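Local coordinates for protein sortase B (Listeria monocytogenes serovar 1/2a, PDB 5JCV) that cleaves the C-terminal sorting signal of surface proteins and, through a thioester intermediate, attaches them covalently to the cell wall, at residues E111-Y124 and Y138-V152. Sequence-based numbering, arbitrary orientation.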
# COMPACT_ATOMS: atom_id res chain seq x y z
N GLU A 111 -10.72 7.77 -16.89
CA GLU A 111 -11.42 8.46 -17.94
C GLU A 111 -12.94 8.23 -17.81
O GLU A 111 -13.47 7.15 -18.13
CB GLU A 111 -10.92 7.92 -19.29
CG GLU A 111 -10.86 8.96 -20.38
CD GLU A 111 -10.43 8.43 -21.75
OE1 GLU A 111 -9.78 7.35 -21.88
OE2 GLU A 111 -10.76 9.15 -22.74
N ILE A 112 -13.65 9.27 -17.38
CA ILE A 112 -15.08 9.18 -17.14
C ILE A 112 -15.87 8.94 -18.42
O ILE A 112 -15.69 9.64 -19.42
CB ILE A 112 -15.58 10.47 -16.46
CG1 ILE A 112 -15.02 10.57 -15.04
CG2 ILE A 112 -17.10 10.49 -16.42
CD1 ILE A 112 -14.98 12.00 -14.51
N PHE A 113 -16.75 7.96 -18.39
CA PHE A 113 -17.60 7.63 -19.52
C PHE A 113 -19.12 7.59 -19.21
O PHE A 113 -19.93 7.59 -20.14
CB PHE A 113 -17.16 6.32 -20.12
CG PHE A 113 -17.49 5.11 -19.29
CD1 PHE A 113 -18.69 4.45 -19.46
CD2 PHE A 113 -16.59 4.62 -18.37
CE1 PHE A 113 -19.00 3.34 -18.69
CE2 PHE A 113 -16.89 3.51 -17.62
CZ PHE A 113 -18.10 2.87 -17.77
N ALA A 114 -19.50 7.58 -17.93
CA ALA A 114 -20.93 7.57 -17.53
C ALA A 114 -21.16 8.33 -16.24
O ALA A 114 -20.42 8.19 -15.28
CB ALA A 114 -21.45 6.15 -17.36
N VAL A 115 -22.24 9.08 -16.24
CA VAL A 115 -22.62 9.95 -15.11
C VAL A 115 -24.15 9.86 -14.95
O VAL A 115 -24.87 10.06 -15.91
CB VAL A 115 -22.22 11.39 -15.45
CG1 VAL A 115 -22.83 12.38 -14.50
CG2 VAL A 115 -20.71 11.53 -15.53
N TYR A 116 -24.65 9.54 -13.76
CA TYR A 116 -26.11 9.56 -13.54
C TYR A 116 -26.44 9.59 -12.08
O TYR A 116 -25.58 9.33 -11.22
CB TYR A 116 -26.79 8.34 -14.20
CG TYR A 116 -26.10 7.03 -13.93
CD1 TYR A 116 -26.44 6.27 -12.84
CD2 TYR A 116 -25.05 6.58 -14.77
CE1 TYR A 116 -25.80 5.06 -12.58
CE2 TYR A 116 -24.39 5.39 -14.52
CZ TYR A 116 -24.77 4.65 -13.41
OH TYR A 116 -24.16 3.48 -13.14
N GLU A 117 -27.70 9.91 -11.79
CA GLU A 117 -28.27 9.74 -10.47
C GLU A 117 -29.13 8.53 -10.56
O GLU A 117 -29.73 8.25 -11.61
CB GLU A 117 -29.21 10.88 -10.10
CG GLU A 117 -28.54 12.20 -9.84
CD GLU A 117 -29.56 13.33 -9.67
OE1 GLU A 117 -30.20 13.77 -10.68
OE2 GLU A 117 -29.69 13.76 -8.51
N THR A 118 -29.29 7.87 -9.42
CA THR A 118 -30.21 6.76 -9.36
C THR A 118 -30.74 6.59 -7.95
O THR A 118 -29.97 6.67 -6.97
CB THR A 118 -29.48 5.47 -9.74
OG1 THR A 118 -30.40 4.37 -9.69
CG2 THR A 118 -28.30 5.24 -8.77
N THR A 119 -32.05 6.33 -7.86
CA THR A 119 -32.80 6.19 -6.60
C THR A 119 -33.11 4.70 -6.23
O THR A 119 -32.99 4.31 -5.06
CB THR A 119 -34.13 6.99 -6.70
OG1 THR A 119 -34.64 6.88 -8.03
CG2 THR A 119 -33.91 8.47 -6.45
N THR A 120 -33.48 3.88 -7.22
CA THR A 120 -33.92 2.48 -6.99
C THR A 120 -33.30 1.41 -7.93
O THR A 120 -33.49 0.21 -7.76
CB THR A 120 -35.47 2.38 -7.12
OG1 THR A 120 -35.88 2.75 -8.45
CG2 THR A 120 -36.17 3.25 -6.08
N ASP A 121 -32.61 1.85 -8.96
CA ASP A 121 -32.01 0.92 -9.89
C ASP A 121 -30.52 0.87 -9.60
O ASP A 121 -29.76 1.77 -10.00
CB ASP A 121 -32.24 1.42 -11.28
CG ASP A 121 -31.57 0.58 -12.31
OD1 ASP A 121 -31.58 1.04 -13.47
OD2 ASP A 121 -31.04 -0.52 -11.96
N PHE A 122 -30.12 -0.17 -8.86
CA PHE A 122 -28.76 -0.31 -8.32
C PHE A 122 -27.97 -1.38 -9.08
O PHE A 122 -27.01 -1.95 -8.58
CB PHE A 122 -28.81 -0.65 -6.81
CG PHE A 122 -29.19 0.51 -5.89
CD1 PHE A 122 -29.26 1.84 -6.34
CD2 PHE A 122 -29.48 0.26 -4.56
CE1 PHE A 122 -29.60 2.88 -5.47
CE2 PHE A 122 -29.82 1.29 -3.69
CZ PHE A 122 -29.87 2.60 -4.15
N TYR A 123 -28.37 -1.65 -10.31
CA TYR A 123 -27.68 -2.57 -11.16
C TYR A 123 -26.15 -2.30 -11.18
O TYR A 123 -25.32 -3.22 -11.17
CB TYR A 123 -28.29 -2.41 -12.55
CG TYR A 123 -27.73 -3.37 -13.53
CD1 TYR A 123 -28.24 -4.67 -13.61
CD2 TYR A 123 -26.69 -3.01 -14.38
CE1 TYR A 123 -27.74 -5.59 -14.52
CE2 TYR A 123 -26.18 -3.93 -15.29
CZ TYR A 123 -26.73 -5.22 -15.35
OH TYR A 123 -26.26 -6.15 -16.23
N TYR A 124 -25.78 -1.02 -11.18
CA TYR A 124 -24.39 -0.59 -11.25
C TYR A 124 -23.48 -1.14 -10.16
O TYR A 124 -22.25 -1.07 -10.30
CB TYR A 124 -24.32 0.95 -11.22
CG TYR A 124 -24.43 1.58 -9.84
CD1 TYR A 124 -23.29 1.83 -9.10
CD2 TYR A 124 -25.65 1.92 -9.30
CE1 TYR A 124 -23.36 2.42 -7.86
CE2 TYR A 124 -25.74 2.53 -8.05
CZ TYR A 124 -24.58 2.77 -7.33
OH TYR A 124 -24.59 3.35 -6.08
N TYR A 138 -23.44 -5.28 -18.93
CA TYR A 138 -23.33 -4.26 -17.89
C TYR A 138 -23.00 -2.88 -18.48
O TYR A 138 -23.67 -1.89 -18.18
CB TYR A 138 -22.30 -4.69 -16.83
CG TYR A 138 -22.07 -3.69 -15.73
CD1 TYR A 138 -22.71 -3.79 -14.51
CD2 TYR A 138 -21.20 -2.65 -15.92
CE1 TYR A 138 -22.49 -2.86 -13.51
CE2 TYR A 138 -20.96 -1.72 -14.93
CZ TYR A 138 -21.61 -1.80 -13.73
OH TYR A 138 -21.35 -0.83 -12.78
N LEU A 139 -22.02 -2.83 -19.35
CA LEU A 139 -21.58 -1.55 -19.90
C LEU A 139 -22.63 -0.91 -20.78
O LEU A 139 -22.80 0.31 -20.76
CB LEU A 139 -20.29 -1.71 -20.69
CG LEU A 139 -19.08 -2.07 -19.84
CD1 LEU A 139 -17.89 -2.40 -20.73
CD2 LEU A 139 -18.75 -0.96 -18.85
N GLN A 140 -23.31 -1.73 -21.55
CA GLN A 140 -24.44 -1.30 -22.34
C GLN A 140 -25.51 -0.66 -21.43
O GLN A 140 -26.00 0.42 -21.71
CB GLN A 140 -24.99 -2.50 -23.12
CG GLN A 140 -26.42 -2.37 -23.65
CD GLN A 140 -26.56 -1.33 -24.74
OE1 GLN A 140 -25.57 -0.81 -25.27
NE2 GLN A 140 -27.81 -1.02 -25.10
N LYS A 141 -25.86 -1.33 -20.34
CA LYS A 141 -26.90 -0.81 -19.46
C LYS A 141 -26.49 0.54 -18.86
O LYS A 141 -27.28 1.49 -18.91
CB LYS A 141 -27.28 -1.81 -18.35
CG LYS A 141 -27.96 -3.07 -18.88
CD LYS A 141 -29.01 -3.65 -17.94
CE LYS A 141 -29.56 -4.98 -18.48
NZ LYS A 141 -30.67 -5.57 -17.65
N VAL A 142 -25.28 0.65 -18.30
CA VAL A 142 -24.89 1.88 -17.59
C VAL A 142 -24.62 3.06 -18.52
O VAL A 142 -24.81 4.22 -18.12
CB VAL A 142 -23.70 1.72 -16.61
CG1 VAL A 142 -23.98 0.66 -15.57
CG2 VAL A 142 -22.40 1.45 -17.34
N LYS A 143 -24.20 2.78 -19.75
CA LYS A 143 -24.05 3.83 -20.78
C LYS A 143 -25.40 4.40 -21.12
O LYS A 143 -25.56 5.61 -21.28
CB LYS A 143 -23.40 3.28 -22.06
CG LYS A 143 -21.90 3.48 -22.19
CD LYS A 143 -21.23 2.28 -22.84
CE LYS A 143 -20.00 2.63 -23.66
NZ LYS A 143 -19.46 1.38 -24.28
N GLN A 144 -26.39 3.52 -21.20
CA GLN A 144 -27.76 3.97 -21.44
C GLN A 144 -28.32 4.77 -20.28
O GLN A 144 -29.03 5.74 -20.49
CB GLN A 144 -28.67 2.79 -21.75
CG GLN A 144 -29.78 3.17 -22.70
CD GLN A 144 -30.33 1.97 -23.44
OE1 GLN A 144 -30.40 0.87 -22.89
NE2 GLN A 144 -30.70 2.17 -24.71
N GLN A 145 -27.97 4.40 -19.05
CA GLN A 145 -28.35 5.18 -17.86
C GLN A 145 -27.70 6.58 -17.80
O GLN A 145 -28.20 7.49 -17.14
CB GLN A 145 -28.00 4.38 -16.62
CG GLN A 145 -28.98 4.53 -15.47
CD GLN A 145 -28.78 3.49 -14.38
OE1 GLN A 145 -28.10 2.46 -14.57
NE2 GLN A 145 -29.37 3.75 -13.21
N SER A 146 -26.58 6.78 -18.50
CA SER A 146 -25.88 8.06 -18.47
C SER A 146 -26.72 9.23 -18.97
O SER A 146 -27.50 9.09 -19.91
CB SER A 146 -24.58 7.99 -19.29
OG SER A 146 -23.75 9.12 -19.04
N VAL A 147 -26.52 10.41 -18.37
CA VAL A 147 -27.22 11.61 -18.82
C VAL A 147 -26.55 12.21 -20.05
O VAL A 147 -27.07 13.18 -20.61
CB VAL A 147 -27.28 12.69 -17.72
CG1 VAL A 147 -28.23 12.27 -16.63
CG2 VAL A 147 -25.88 12.97 -17.14
N TYR A 148 -25.39 11.68 -20.43
CA TYR A 148 -24.70 12.15 -21.62
C TYR A 148 -24.35 10.94 -22.43
O TYR A 148 -24.22 9.84 -21.86
CB TYR A 148 -23.37 12.85 -21.31
CG TYR A 148 -23.43 13.89 -20.24
CD1 TYR A 148 -24.19 15.06 -20.39
CD2 TYR A 148 -22.73 13.71 -19.05
CE1 TYR A 148 -24.25 16.02 -19.38
CE2 TYR A 148 -22.77 14.65 -18.03
CZ TYR A 148 -23.53 15.80 -18.19
OH TYR A 148 -23.52 16.70 -17.16
N THR A 149 -24.18 11.16 -23.73
CA THR A 149 -23.55 10.18 -24.60
C THR A 149 -22.10 10.55 -24.59
O THR A 149 -21.76 11.71 -24.74
CB THR A 149 -24.05 10.24 -26.05
OG1 THR A 149 -25.43 10.61 -26.05
CG2 THR A 149 -23.87 8.88 -26.74
N SER A 150 -21.25 9.56 -24.40
CA SER A 150 -19.84 9.79 -24.18
C SER A 150 -19.03 9.57 -25.46
O SER A 150 -19.25 8.59 -26.18
CB SER A 150 -19.34 8.82 -23.10
OG SER A 150 -18.00 9.07 -22.72
N ASN A 151 -18.08 10.46 -25.73
CA ASN A 151 -17.03 10.15 -26.71
C ASN A 151 -16.27 8.88 -26.34
O ASN A 151 -15.82 8.16 -27.22
CB ASN A 151 -16.02 11.31 -26.84
CG ASN A 151 -16.55 12.47 -27.65
OD1 ASN A 151 -17.49 12.32 -28.43
ND2 ASN A 151 -15.96 13.64 -27.47
N VAL A 152 -16.12 8.62 -25.05
CA VAL A 152 -15.26 7.55 -24.58
C VAL A 152 -15.96 6.25 -24.84
O VAL A 152 -17.04 5.99 -24.29
CB VAL A 152 -14.94 7.62 -23.07
CG1 VAL A 152 -14.11 6.41 -22.63
CG2 VAL A 152 -14.23 8.92 -22.70
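Y116 lies on Q145, its ring and the side-chain amide stacked with their planes 17° apart. Followed outward, Q145 puts CB over the same ring (CB to Y116 centroid 4.2 Å), then CG near Y116 CG and CD1, and CD 3.8 Å from Y116 CE1, towards the rim; OE1 lies beside Y116 CE1, and the extended chain brings NE2 to 3.5 Å from D121 OD1. Y116 OH passes V142 CG1 and hydrogen-bonds Q180 on strand 176-182. Just past the helix, V147 N donates to V115 O (3.0 Å) and V115 N to S146 OG, tying chain to strand. S146 OG, anti to its own N (chi1 -168°), donates to Y148 O in the carbonyl plane, on a lone pair, which fixes the hydroxyl's rotation. Helix 132-145, in the long beta6/beta7 connection between strands 107-118 and 160-165 of the sortase beta-barrel, a feature of class B sortases, packs here across strand 111-118, the axes at 60°; a classic beta bulge, F113 and A114 both facing Q180, lies within that strand. F113 offers its ring edge to V142 CG2 and K143 CG, while its CB meets V152 CB at 3.9 Å. Beyond the strand, Y138 OH donates to Y124 O (2.6 Å) and also bonds Q180. Y123 and Y138 lie near parallel but slid apart; K141 CD makes a CH-pi contact over one Y123 face, 4.0 Å from that ring's centroid.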